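Side-chain contact in AvrRpt2 (Erwinia amylovora, PDB 6HQZ), which is a type III effector of a plant pathogen and probably works as a papain-like cysteine protease of the C70 family inside host cells: residues Leu52-Arg55 with Glu56-Leu59. Sequence-based numbering, arbitrary orientation.
Sequences LQQR and EDVL
Asp57 N donates to Gln53 O over 2.9 Å, and an N-H...O angle of 171° makes this bond nearly straight. Val58 N to Gln54 O, Leu59 N to Arg55 O and the more bent Glu56 N to Leu52 O repeat the i to i+4 spacing, which identifies regular alpha-helix. Arg55 and Leu59, one turn apart, meet through their side chains. Arg55 CG lies anti to the backbone N (chi1 -179°) and the chain then bends at chi2, which carries the guanidinium along the helix toward Leu59. There Leu59 CD2 sits 3.6 Å above the guanidinium plane, over its centre, while Leu59 CD1 comes within 3.7 Å of Arg55 NE. One face of the cation thus packs on a methyl group, while its two terminal nitrogens have polar partners elsewhere: NH2 forms a salt bridge with Glu69 and NH1 a hydrogen bond with His147, two anchors that would limit rotation of the group. On another side of the helix, Asp57 OD2 lies 3.7 Å from both Gln53 CG and Gln53 NE2, a loose approach with amide and carboxylate planes 77° apart. Val58 CG2 is pressed to 3.1 Å from Gln54 O, the acceptor of the Val58 N-H, and both residues also pack against Leu43 of helix 40-45. The arrangement is that of successive turns in helix 49-65 of the papain-like protease fold, here joined through Arg55 to strand 67-69 and the loop holding His147.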
loop_
_atom_site.group_PDB
_atom_site.type_symbol
_atom_site.label_atom_id
_atom_site.label_comp_id
_atom_site.label_asym_id
_atom_site.label_seq_id
_atom_site.Cartn_x
_atom_site.Cartn_y
_atom_site.Cartn_z
ATOM N N LEU A 52 -18.376 19.296 19.122
ATOM C CA LEU A 52 -17.181 19.162 19.999
ATOM C C LEU A 52 -17.306 17.979 21.008
ATOM O O LEU A 52 -16.264 17.422 21.447
ATOM C CB LEU A 52 -16.816 20.480 20.747
ATOM C CG LEU A 52 -15.661 21.282 20.094
ATOM C CD1 LEU A 52 -16.168 22.059 18.873
ATOM C CD2 LEU A 52 -14.916 22.192 21.065
ATOM N N GLN A 53 -18.571 17.647 21.353
ATOM C CA GLN A 53 -18.940 16.519 22.209
ATOM C C GLN A 53 -18.738 15.224 21.518
ATOM O O GLN A 53 -18.157 14.335 22.119
ATOM C CB GLN A 53 -20.428 16.530 22.649
ATOM C CG GLN A 53 -20.843 15.224 23.394
ATOM C CD GLN A 53 -22.193 15.245 24.119
ATOM O OE1 GLN A 53 -22.680 16.289 24.555
ATOM N NE2 GLN A 53 -22.779 14.062 24.282
ATOM N N GLN A 54 -19.321 15.076 20.312
ATOM C CA GLN A 54 -19.224 13.832 19.573
ATOM C C GLN A 54 -17.752 13.625 19.180
ATOM O O GLN A 54 -17.313 12.488 19.141
ATOM C CB GLN A 54 -20.174 13.743 18.334
ATOM C CG GLN A 54 -21.556 13.096 18.587
ATOM C CD GLN A 54 -21.565 11.544 18.688
ATOM O OE1 GLN A 54 -21.172 10.957 19.724
ATOM N NE2 GLN A 54 -22.097 10.885 17.655
ATOM N N ARG A 55 -17.000 14.712 18.947
ATOM C CA ARG A 55 -15.547 14.604 18.738
ATOM C C ARG A 55 -14.828 14.024 19.962
ATOM O O ARG A 55 -13.957 13.173 19.816
ATOM C CB ARG A 55 -14.894 15.960 18.356
ATOM C CG ARG A 55 -13.360 15.917 18.099
ATOM C CD ARG A 55 -12.982 14.867 17.030
ATOM N NE ARG A 55 -11.540 14.823 16.793
ATOM C CZ ARG A 55 -10.913 13.923 16.038
ATOM N NH1 ARG A 55 -11.576 12.934 15.455
ATOM N NH2 ARG A 55 -9.590 13.988 15.894
ATOM N N GLU A 56 -15.202 14.480 21.154
ATOM C CA GLU A 56 -14.657 13.921 22.417
ATOM C C GLU A 56 -15.026 12.439 22.610
ATOM O O GLU A 56 -14.161 11.618 22.923
ATOM C CB GLU A 56 -15.124 14.712 23.643
ATOM C CG GLU A 56 -14.503 14.197 24.948
ATOM C CD GLU A 56 -14.458 15.214 26.070
ATOM O OE1 GLU A 56 -15.442 15.959 26.274
ATOM O OE2 GLU A 56 -13.434 15.240 26.790
ATOM N N ASP A 57 -16.309 12.128 22.424
ATOM C CA ASP A 57 -16.832 10.756 22.511
ATOM C C ASP A 57 -16.120 9.786 21.585
ATOM O O ASP A 57 -15.727 8.698 21.977
ATOM C CB ASP A 57 -18.324 10.708 22.167
ATOM C CG ASP A 57 -19.191 11.307 23.232
ATOM O OD1 ASP A 57 -18.728 11.522 24.376
ATOM O OD2 ASP A 57 -20.380 11.575 22.916
ATOM N N VAL A 58 -15.940 10.186 20.352
ATOM C CA VAL A 58 -15.243 9.340 19.403
ATOM C C VAL A 58 -13.746 9.154 19.682
ATOM O O VAL A 58 -13.219 8.078 19.454
ATOM C CB VAL A 58 -15.423 9.868 17.982
ATOM C CG1 VAL A 58 -14.697 9.003 16.970
ATOM C CG2 VAL A 58 -16.899 9.849 17.646
ATOM N N LEU A 59 -13.050 10.200 20.117
ATOM C CA LEU A 59 -11.635 10.034 20.500
ATOM C C LEU A 59 -11.482 9.036 21.645
ATOM O O LEU A 59 -10.568 8.192 21.632
ATOM C CB LEU A 59 -10.954 11.379 20.834
ATOM C CG LEU A 59 -10.660 12.214 19.579
ATOM C CD1 LEU A 59 -10.112 13.560 19.955
ATOM C CD2 LEU A 59 -9.711 11.486 18.610
#